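Local coordinates for protein UDP-glucose 4-epimerase (Brucella ovis, PDB 4WOK) that probably interconverts UDP-glucose and UDP-galactose by NAD-dependent epimerisation at C4 of the sugar, at residues Ile23-Ala28 with Gly188-Lys193; Glu70-Tyr75 with Thr117-Val122; Tyr233-Asp238 with Ile323-Pro328. The protein carries 2 engineered substitutions. One frame throughout, in Å; residues are numbered along the deposited sequence.

Contact 1 (Ile23-Ala28 with Gly188-Lys193); sequences IGSHTA and GELGEK. With ZN (zinc ion), chain C; NAD (nicotinamide-adenine-dinucleotide), chain B.
Leu190 lays its CD2 methyl on the ring of His26 in the Rossmann-type NAD-binding domain. His26 stands on helix 22-33, the first helix after the glycine-rich turn. Gly19, Gly21 and, inside the helix, Gly24 are consistent with the GxGxxG pattern of Rossmann-type NAD binding. The leucine comes from an irregular loop between strand 180-182 and helix 200-209. CD2 lies 3.8 Å from the centroid of the imidazole of His26 and only 7° off its normal, a face-on CH-pi contact. Leu190 CG is anti to its own backbone N (chi1 -162°), and the branch that carries CD2 points at the helix. The two side chains run past each other in opposite directions. At the ring nitrogen, His26 NE2 lies 3.4 Å from the Leu190 carbonyl O.

The imidazole is held from its own helix. ND1 bonds to the carbonyl O of Phe22, and the Phe22 ring meets it almost at right angles. NE2 has a weak hydrogen bond with Asp185 N.

Ser25 flanks the same leucine, with its OG 3.7 Å from Leu190 CD2. The hydroxyl itself faces the carbonyl O of Gly21, its main partner, and that of Phe22, which must share its one proton. A single water joins the segments by giving hydrogen bonds to Ser25 OG and to Gly191 O, at 2.8 and 2.7 Å.

Both segments lead directly to bound groups. Glu192 extends away from the leucine contact to the zinc ion, whose site His194, Glu197 and His199 complete. The start of the helix helps bind the dinucleotide: Ile23 N donates to O1N of the NAD pyrophosphate at 2.9 Å, with an N-H...O angle of 165°.

Contact 2 (Glu70-Tyr75 with Thr117-Val122); sequences ETMEKY and TRTQNV
Met72 CG and Glu73 CG are each anti to the carbonyl carbon of their own residue, with chi1 of -64° and -66°, and both chains then run out extended. Met72 reaches Thr117 and Thr119, while Glu73 crosses Thr117 at a slant. On the other segment, Thr117 turns OG1 between its backbone N and carbonyl carbon (chi1 60°), which brings the hydroxyl to Met72 and the methyl to Glu73.

The Met72 side chain crosses both threonine side chains at about a right angle. Its SD is 3.6 Å from Thr117 OG1, and its CB is 3.8 Å from Thr119 OG1. The methionine therefore packs against two hydroxyls, and no hydrogen bond spans the segments. Thr117 OG1 has polar partners on its own side. It lies 2.8 Å from Thr119 OG1, bonds to the carbonyl O of Ala113 and has a weak bond to that of Cys114. On the outer side, Thr117 CG2 touches Glu73 CG at 3.9 Å. Glu73 is exposed, and its OE2 stays 4.1 Å from Thr117 CG2.

The threonines stand close together because the chain turns sharply between them. Arg118, with positive phi, is the C-prime residue of a Schellman motif that ends helix 96-116. Thr119 N closes it on Cys114 O, and Arg118 N on Arg115 O.

The end of helix 65-75 thus packs on the turn that links helix 96-116 to strand 121-125 in the Rossmann domain. Met72 also rests on Leu110, Ala113 and Cys114 of helix 96-116. Thr119 touches Val80 of strand 79-82, and the chain then enters strand 121-125 beside it in the parallel sheet.

Contact 3 (Tyr233-Asp238 with Ile323-Pro328); sequences YIHVTD and IRTAAP
Strand 230-235 passes straight into helix 236-251, and the nearest CA atoms across the contact, those of His235 and of Thr325 on helix 319-326, are 9.4 Å apart. Two side chains bridge that gap from opposite directions. His235 NE2 donates to Thr325 OG1 at 3.0 Å. The bond is bent, with an N-H...O angle of 145°, and the hydroxyl oxygen is tilted 20° from the imidazole plane.

His235 is the N-cap residue of helix 236-251; its ND1 accepts a capping bond from Thr237 N at 3.0 Å, nearly in the ring plane. One imidazole thus uses both nitrogens, which fixes its rotation and is consistent with a neutral ring protonated on NE2. With CG anti to the backbone N (chi1 -163°), the ring turns its ND1 edge to Thr237 N and NE2 toward Thr325. The threonine hydroxyl also bonds to Thr321 O, one turn back in its helix, and to Ala184 N.

The contact ties the strand-to-helix junction to helix 319-326. Strand 230-235 pairs with strand 180-182, Val236 packs on helix 22-33, and Ile323 and Ala326 touch Met205 of helix 200-209.

How the contacts relate
Contacts 1 and 3 are neighbours, with centres 10 Å apart. They touch where Val236 CG2 meets His26 CG at 3.6 Å, so helix 22-33 packs against the start of helix 236-251. Contact 2 lies well away, its centre 24 Å from that of contact 1 and 32 Å from that of contact 3, across the chain's centre. Along the chain, both segments of contact 2 fall between those of contact 1, and contact 3 follows. Contact 2 and helix 22-33 of contact 1 belong to the Rossmann fold; the zinc-binding loop 188-193 packs on that helix. Contact 3 joins the last helix, 319-326, with the His235 side chain about 11 Å from the NAD.

Contact 1 (Ile23-Ala28 with Gly188-Lys193)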
loop_
_atom_site.group_PDB
_atom_site.type_symbol
_atom_site.label_atom_id
_atom_site.label_comp_id
_atom_site.label_asym_id
_atom_site.label_seq_id
_atom_site.Cartn_x
_atom_site.Cartn_y
_atom_site.Cartn_z
ATOM N N ILE A 23 1.645 5.480 2.957
ATOM C CA ILE A 23 0.967 5.709 1.680
ATOM C C ILE A 23 -0.148 6.770 1.799
ATOM O O ILE A 23 -0.371 7.554 0.867
ATOM C CB ILE A 23 0.387 4.383 1.140
ATOM C CG1 ILE A 23 1.500 3.330 1.064
ATOM C CG2 ILE A 23 -0.216 4.569 -0.221
ATOM C CD1 ILE A 23 0.982 1.924 0.768
ATOM N N GLY A 24 -0.844 6.780 2.932
ATOM C CA GLY A 24 -1.955 7.705 3.148
ATOM C C GLY A 24 -1.486 9.153 3.176
ATOM O O GLY A 24 -2.142 10.022 2.622
ATOM N N SER A 25 -0.353 9.423 3.825
ATOM C CA SER A 25 0.151 10.793 3.894
ATOM C C SER A 25 0.604 11.260 2.515
ATOM O O SER A 25 0.356 12.412 2.141
ATOM C CB SER A 25 1.296 10.932 4.913
ATOM O OG SER A 25 2.423 10.122 4.572
ATOM N N HIS A 26 1.248 10.380 1.743
ATOM C CA HIS A 26 1.615 10.748 0.370
ATOM C C HIS A 26 0.378 11.052 -0.479
ATOM O O HIS A 26 0.396 11.929 -1.362
ATOM C CB HIS A 26 2.439 9.643 -0.292
ATOM C CG HIS A 26 3.881 9.639 0.118
ATOM N ND1 HIS A 26 4.315 9.070 1.293
ATOM C CD2 HIS A 26 4.984 10.135 -0.496
ATOM C CE1 HIS A 26 5.630 9.220 1.393
ATOM N NE2 HIS A 26 6.057 9.863 0.322
ATOM N N THR A 27 -0.691 10.311 -0.219
ATOM C CA THR A 27 -1.926 10.490 -0.972
ATOM C C THR A 27 -2.615 11.792 -0.577
ATOM O O THR A 27 -3.149 12.501 -1.436
ATOM C CB THR A 27 -2.862 9.292 -0.758
ATOM O OG1 THR A 27 -2.201 8.114 -1.240
ATOM C CG2 THR A 27 -4.201 9.490 -1.497
ATOM N N ALA A 28 -2.589 12.117 0.715
ATOM C CA ALA A 28 -3.094 13.411 1.190
ATOM C C ALA A 28 -2.341 14.581 0.540
ATOM O O ALA A 28 -2.953 15.554 0.083
ATOM C CB ALA A 28 -2.988 13.491 2.709
ATOM N N GLY A 188 11.681 14.950 -0.741
ATOM C CA GLY A 188 12.456 14.572 0.429
ATOM C C GLY A 188 11.919 14.814 1.835
ATOM O O GLY A 188 12.575 14.425 2.803
ATOM N N GLU A 189 10.743 15.423 1.975
ATOM C CA GLU A 189 10.233 15.737 3.319
ATOM C C GLU A 189 9.198 14.759 3.876
ATOM O O GLU A 189 8.655 14.986 4.957
ATOM C CB GLU A 189 9.622 17.135 3.348
ATOM C CG GLU A 189 10.594 18.264 3.030
ATOM C CD GLU A 189 9.935 19.629 3.150
ATOM O OE1 GLU A 189 8.892 19.733 3.841
ATOM O OE2 GLU A 189 10.453 20.596 2.550
ATOM N N LEU A 190 8.921 13.678 3.155
ATOM C CA LEU A 190 7.915 12.710 3.608
ATOM C C LEU A 190 8.389 11.290 3.329
ATOM O O LEU A 190 8.699 10.945 2.187
ATOM C CB LEU A 190 6.578 12.976 2.915
ATOM C CG LEU A 190 5.294 12.406 3.500
ATOM C CD1 LEU A 190 4.996 12.986 4.890
ATOM C CD2 LEU A 190 4.140 12.673 2.534
ATOM N N GLY A 191 8.447 10.459 4.363
ATOM C CA GLY A 191 9.020 9.141 4.187
ATOM C C GLY A 191 8.280 8.026 4.888
ATOM O O GLY A 191 7.197 8.216 5.433
ATOM N N GLU A 192 8.894 6.847 4.879
ATOM C CA GLU A 192 8.282 5.665 5.453
ATOM C C GLU A 192 8.844 5.452 6.857
ATOM O O GLU A 192 10.016 5.107 6.998
ATOM C CB GLU A 192 8.562 4.453 4.555
ATOM C CG GLU A 192 8.093 3.115 5.110
ATOM C CD GLU A 192 8.278 2.003 4.102
ATOM O OE1 GLU A 192 7.717 0.914 4.297
ATOM O OE2 GLU A 192 8.971 2.226 3.089
ATOM N N LYS A 193 8.026 5.672 7.886
ATOM C CA LYS A 193 8.517 5.565 9.262
ATOM C C LYS A 193 7.726 4.508 10.011
ATOM O O LYS A 193 6.624 4.764 10.518
ATOM C CB LYS A 193 8.441 6.918 9.985
HETATM ZN ZN ZN C . 7.795 -0.178 6.224
HETATM P PA NAD B . 1.058 2.483 7.614
HETATM O O1A NAD B . 0.900 1.640 8.865
HETATM O O2A NAD B . 2.127 3.519 7.429
HETATM O O5B NAD B . -0.411 3.398 7.534
HETATM C C5B NAD B . -1.455 2.749 8.226
HETATM C C4B NAD B . -2.276 3.906 8.854
HETATM O O4B NAD B . -3.532 3.416 9.344
HETATM C C3B NAD B . -1.423 4.353 10.047
HETATM O O3B NAD B . -1.354 5.756 10.013
HETATM C C2B NAD B . -2.241 3.836 11.257
HETATM O O2B NAD B . -2.092 4.667 12.340
HETATM C C1B NAD B . -3.703 3.917 10.684
HETATM N N9A NAD B . -4.605 2.935 11.316
HETATM C C8A NAD B . -4.415 1.548 11.505
HETATM N N7A NAD B . -5.466 0.961 12.089
HETATM C C5A NAD B . -6.372 2.010 12.291
HETATM C C6A NAD B . -7.659 2.042 12.871
HETATM N N6A NAD B . -8.225 0.893 13.372
HETATM N N1A NAD B . -8.337 3.212 12.934
HETATM C C2A NAD B . -7.726 4.333 12.431
HETATM N N3A NAD B . -6.494 4.453 11.857
HETATM C C4A NAD B . -5.854 3.245 11.805
HETATM O O3 NAD B . 0.917 1.317 6.516
HETATM P PN NAD B . 1.025 1.757 4.964
HETATM O O1N NAD B . 0.869 3.204 4.594
HETATM O O2N NAD B . 2.044 0.824 4.409
HETATM O O5D NAD B . -0.262 0.961 4.128
HETATM C C5D NAD B . -1.475 1.367 4.530
HETATM C C4D NAD B . -2.467 0.659 3.607
HETATM O O4D NAD B . -1.742 0.166 2.408
HETATM C C3D NAD B . -3.008 -0.602 4.311
HETATM O O3D NAD B . -4.304 -0.771 3.833
HETATM C C2D NAD B . -2.075 -1.682 3.753
HETATM O O2D NAD B . -2.617 -2.941 3.708
HETATM C C1D NAD B . -2.046 -1.185 2.288
HETATM N N1N NAD B . -0.884 -1.900 1.555
HETATM C C2N NAD B . 0.413 -1.497 1.864
HETATM C C3N NAD B . 1.490 -2.142 1.202
HETATM C C7N NAD B . 2.897 -1.718 1.528
HETATM O O7N NAD B . 3.855 -2.236 0.944
HETATM N N7N NAD B . 3.088 -0.744 2.488
HETATM C C4N NAD B . 1.220 -3.156 0.280
HETATM C C5N NAD B . -0.092 -3.536 -0.002
HETATM C C6N NAD B . -1.155 -2.897 0.651
HETATM O O HOH W 1 4.804 9.400 5.767
#

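Contact 2 (Glu70-Tyr75 with Thr117-Val122)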
loop_
_atom_site.group_PDB
_atom_site.type_symbol
_atom_site.label_atom_id
_atom_site.label_comp_id
_atom_site.label_asym_id
_atom_site.label_seq_id
_atom_site.Cartn_x
_atom_site.Cartn_y
_atom_site.Cartn_z
ATOM N N GLU A 70 -19.734 10.843 12.800
ATOM C CA GLU A 70 -19.699 12.268 13.125
ATOM C C GLU A 70 -18.801 13.002 12.142
ATOM O O GLU A 70 -19.129 14.083 11.643
ATOM C CB GLU A 70 -19.189 12.461 14.547
ATOM C CG GLU A 70 -19.157 13.894 15.055
ATOM C CD GLU A 70 -18.553 13.959 16.453
ATOM O OE1 GLU A 70 -19.248 13.601 17.428
ATOM O OE2 GLU A 70 -17.367 14.335 16.575
ATOM N N THR A 71 -17.660 12.383 11.864
ATOM C CA THR A 71 -16.677 12.974 10.973
ATOM C C THR A 71 -17.202 13.068 9.559
ATOM O O THR A 71 -17.060 14.102 8.902
ATOM C CB THR A 71 -15.379 12.161 10.982
ATOM O OG1 THR A 71 -14.842 12.172 12.305
ATOM C CG2 THR A 71 -14.359 12.775 10.023
ATOM N N MET A 72 -17.808 11.990 9.076
ATOM C CA MET A 72 -18.396 12.033 7.737
ATOM C C MET A 72 -19.529 13.060 7.626
ATOM O O MET A 72 -19.684 13.724 6.588
ATOM C CB MET A 72 -18.891 10.646 7.345
ATOM C CG MET A 72 -17.749 9.620 7.236
ATOM S SD MET A 72 -18.374 8.051 6.626
ATOM C CE MET A 72 -16.843 7.077 6.630
ATOM N N GLU A 73 -20.308 13.215 8.691
ATOM C CA GLU A 73 -21.390 14.210 8.684
ATOM C C GLU A 73 -20.826 15.631 8.667
ATOM O O GLU A 73 -21.328 16.511 7.950
ATOM C CB GLU A 73 -22.319 13.993 9.887
ATOM C CG GLU A 73 -23.055 12.661 9.777
ATOM C CD GLU A 73 -24.068 12.404 10.890
ATOM O OE1 GLU A 73 -24.061 13.116 11.919
ATOM O OE2 GLU A 73 -24.885 11.475 10.712
ATOM N N LYS A 74 -19.774 15.865 9.438
ATOM C CA LYS A 74 -19.162 17.190 9.462
ATOM C C LYS A 74 -18.541 17.562 8.111
ATOM O O LYS A 74 -18.711 18.684 7.631
ATOM C CB LYS A 74 -18.102 17.268 10.560
ATOM C CG LYS A 74 -17.338 18.582 10.563
ATOM C CD LYS A 74 -16.336 18.648 11.710
ATOM C CE LYS A 74 -15.613 19.994 11.718
ATOM N NZ LYS A 74 -14.705 20.135 12.891
ATOM N N TYR A 75 -17.820 16.625 7.495
ATOM C CA TYR A 75 -17.022 16.963 6.318
ATOM C C TYR A 75 -17.697 16.632 4.982
ATOM O O TYR A 75 -17.250 17.116 3.939
ATOM C CB TYR A 75 -15.656 16.271 6.390
ATOM C CG TYR A 75 -14.745 16.877 7.433
ATOM C CD1 TYR A 75 -14.030 18.029 7.162
ATOM C CD2 TYR A 75 -14.622 16.308 8.704
ATOM C CE1 TYR A 75 -13.208 18.600 8.110
ATOM C CE2 TYR A 75 -13.802 16.875 9.662
ATOM C CZ TYR A 75 -13.093 18.019 9.351
ATOM O OH TYR A 75 -12.280 18.608 10.284
ATOM N N THR A 117 -24.304 7.452 6.208
ATOM C CA THR A 117 -24.205 8.893 6.012
ATOM C C THR A 117 -24.365 9.248 4.526
ATOM O O THR A 117 -24.178 10.396 4.137
ATOM C CB THR A 117 -22.861 9.446 6.555
ATOM O OG1 THR A 117 -21.759 8.827 5.873
ATOM C CG2 THR A 117 -22.726 9.160 8.074
ATOM N N ARG A 118 -24.711 8.252 3.711
ATOM C CA ARG A 118 -24.802 8.416 2.252
ATOM C C ARG A 118 -23.474 8.938 1.722
ATOM O O ARG A 118 -23.428 9.674 0.736
ATOM C CB ARG A 118 -25.954 9.353 1.858
ATOM N N THR A 119 -22.393 8.569 2.399
ATOM C CA THR A 119 -21.068 8.860 1.890
ATOM C C THR A 119 -20.724 7.750 0.913
ATOM O O THR A 119 -20.584 6.606 1.289
ATOM C CB THR A 119 -20.027 8.956 3.016
ATOM O OG1 THR A 119 -20.344 10.075 3.854
ATOM C CG2 THR A 119 -18.631 9.147 2.431
ATOM N N GLN A 120 -20.575 8.092 -0.356
ATOM C CA GLN A 120 -20.720 7.090 -1.399
ATOM C C GLN A 120 -19.472 6.413 -1.942
ATOM O O GLN A 120 -19.485 5.210 -2.198
ATOM C CB GLN A 120 -21.456 7.713 -2.591
ATOM C CG GLN A 120 -22.828 7.120 -2.800
ATOM C CD GLN A 120 -22.767 5.694 -3.304
ATOM O OE1 GLN A 120 -21.686 5.139 -3.514
ATOM N NE2 GLN A 120 -23.933 5.095 -3.516
ATOM N N ASN A 121 -18.410 7.169 -2.164
ATOM C CA ASN A 121 -17.309 6.643 -2.958
ATOM C C ASN A 121 -16.117 6.111 -2.145
ATOM O O ASN A 121 -15.375 6.895 -1.569
ATOM C CB ASN A 121 -16.837 7.733 -3.908
ATOM C CG ASN A 121 -17.930 8.144 -4.892
ATOM O OD1 ASN A 121 -18.623 7.294 -5.441
ATOM N ND2 ASN A 121 -18.094 9.445 -5.102
ATOM N N VAL A 122 -15.914 4.793 -2.142
ATOM C CA VAL A 122 -14.843 4.202 -1.322
ATOM C C VAL A 122 -13.700 3.659 -2.162
ATOM O O VAL A 122 -13.894 2.814 -3.034
ATOM C CB VAL A 122 -15.384 3.078 -0.418
ATOM C CG1 VAL A 122 -14.241 2.395 0.354
ATOM C CG2 VAL A 122 -16.424 3.652 0.545
#

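Contact 3 (Tyr233-Asp238 with Ile323-Pro328)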
loop_
_atom_site.group_PDB
_atom_site.type_symbol
_atom_site.label_atom_id
_atom_site.label_comp_id
_atom_site.label_asym_id
_atom_site.label_seq_id
_atom_site.Cartn_x
_atom_site.Cartn_y
_atom_site.Cartn_z
ATOM N N TYR A 233 7.700 -4.020 -6.946
ATOM C CA TYR A 233 7.817 -2.767 -6.202
ATOM C C TYR A 233 7.209 -1.590 -6.949
ATOM O O TYR A 233 7.468 -1.394 -8.130
ATOM C CB TYR A 233 9.286 -2.478 -5.879
ATOM C CG TYR A 233 9.926 -3.608 -5.100
ATOM C CD1 TYR A 233 10.511 -4.684 -5.758
ATOM C CD2 TYR A 233 9.908 -3.617 -3.712
ATOM C CE1 TYR A 233 11.077 -5.731 -5.052
ATOM C CE2 TYR A 233 10.468 -4.663 -2.998
ATOM C CZ TYR A 233 11.050 -5.715 -3.675
ATOM O OH TYR A 233 11.603 -6.762 -2.971
ATOM N N ILE A 234 6.401 -0.804 -6.251
ATOM C CA ILE A 234 5.804 0.377 -6.860
ATOM C C ILE A 234 6.039 1.593 -5.968
ATOM O O ILE A 234 5.891 1.528 -4.744
ATOM C CB ILE A 234 4.285 0.175 -7.134
ATOM C CG1 ILE A 234 3.652 1.459 -7.677
ATOM C CG2 ILE A 234 3.543 -0.289 -5.884
ATOM C CD1 ILE A 234 2.263 1.244 -8.279
ATOM N N HIS A 235 6.426 2.700 -6.589
ATOM C CA HIS A 235 6.707 3.930 -5.871
ATOM C C HIS A 235 5.450 4.489 -5.214
ATOM O O HIS A 235 4.380 4.529 -5.828
ATOM C CB HIS A 235 7.313 4.962 -6.822
ATOM C CG HIS A 235 7.999 6.092 -6.124
ATOM N ND1 HIS A 235 7.311 7.079 -5.454
ATOM C CD2 HIS A 235 9.314 6.385 -5.981
ATOM C CE1 HIS A 235 8.172 7.939 -4.939
ATOM N NE2 HIS A 235 9.395 7.542 -5.245
ATOM N N VAL A 236 5.594 4.952 -3.979
ATOM C CA VAL A 236 4.454 5.425 -3.197
ATOM C C VAL A 236 3.746 6.629 -3.846
ATOM O O VAL A 236 2.529 6.814 -3.694
ATOM C CB VAL A 236 4.905 5.782 -1.765
ATOM C CG1 VAL A 236 5.976 6.869 -1.797
ATOM C CG2 VAL A 236 3.716 6.186 -0.894
ATOM N N THR A 237 4.494 7.447 -4.579
ATOM C CA THR A 237 3.870 8.576 -5.264
ATOM C C THR A 237 2.972 8.079 -6.390
ATOM O O THR A 237 1.898 8.644 -6.635
ATOM C CB THR A 237 4.915 9.557 -5.817
ATOM O OG1 THR A 237 5.711 10.043 -4.729
ATOM C CG2 THR A 237 4.229 10.740 -6.497
ATOM N N ASP A 238 3.407 7.023 -7.076
ATOM C CA ASP A 238 2.568 6.368 -8.074
ATOM C C ASP A 238 1.307 5.803 -7.415
ATOM O O ASP A 238 0.223 5.859 -7.989
ATOM C CB ASP A 238 3.333 5.253 -8.792
ATOM C CG ASP A 238 4.189 5.775 -9.948
ATOM O OD1 ASP A 238 3.744 6.726 -10.631
ATOM O OD2 ASP A 238 5.300 5.234 -10.168
ATOM N N ILE A 323 15.009 3.956 -5.241
ATOM C CA ILE A 323 16.153 3.937 -4.336
ATOM C C ILE A 323 16.581 5.338 -3.939
ATOM O O ILE A 323 16.779 5.628 -2.764
ATOM C CB ILE A 323 17.360 3.222 -4.952
ATOM C CG1 ILE A 323 17.038 1.742 -5.173
ATOM C CG2 ILE A 323 18.563 3.389 -4.043
ATOM C CD1 ILE A 323 16.510 1.045 -3.944
ATOM N N ARG A 324 16.727 6.201 -4.937
ATOM C CA ARG A 324 17.181 7.566 -4.722
ATOM C C ARG A 324 16.277 8.353 -3.757
ATOM O O ARG A 324 16.760 9.124 -2.923
ATOM C CB ARG A 324 17.263 8.285 -6.067
ATOM C CG ARG A 324 18.257 9.414 -6.122
ATOM C CD ARG A 324 18.256 10.067 -7.496
ATOM N NE ARG A 324 18.640 9.130 -8.548
ATOM C CZ ARG A 324 19.885 8.978 -8.992
ATOM N NH1 ARG A 324 20.872 9.700 -8.474
ATOM N NH2 ARG A 324 20.143 8.106 -9.956
ATOM N N THR A 325 14.968 8.164 -3.854
ATOM C CA THR A 325 14.074 8.964 -3.019
ATOM C C THR A 325 13.937 8.391 -1.612
ATOM O O THR A 325 13.690 9.133 -0.669
ATOM C CB THR A 325 12.671 9.122 -3.663
ATOM O OG1 THR A 325 12.087 7.838 -3.908
ATOM C CG2 THR A 325 12.803 9.857 -4.974
ATOM N N ALA A 326 14.123 7.085 -1.460
ATOM C CA ALA A 326 14.015 6.472 -0.136
ATOM C C ALA A 326 15.293 6.635 0.689
ATOM O O ALA A 326 15.239 6.868 1.895
ATOM C CB ALA A 326 13.662 5.000 -0.264
ATOM N N ALA A 327 16.440 6.522 0.024
ATOM C CA ALA A 327 17.731 6.463 0.714
ATOM C C ALA A 327 17.973 7.555 1.778
ATOM O O ALA A 327 18.435 7.237 2.877
ATOM C CB ALA A 327 18.856 6.474 -0.318
ATOM N N PRO A 328 17.659 8.835 1.479
ATOM C CA PRO A 328 17.918 9.869 2.495
ATOM C C PRO A 328 17.143 9.701 3.793
ATOM O O PRO A 328 17.516 10.292 4.809
ATOM C CB PRO A 328 17.483 11.162 1.790
ATOM C CG PRO A 328 17.642 10.862 0.343
ATOM C CD PRO A 328 17.215 9.437 0.208
#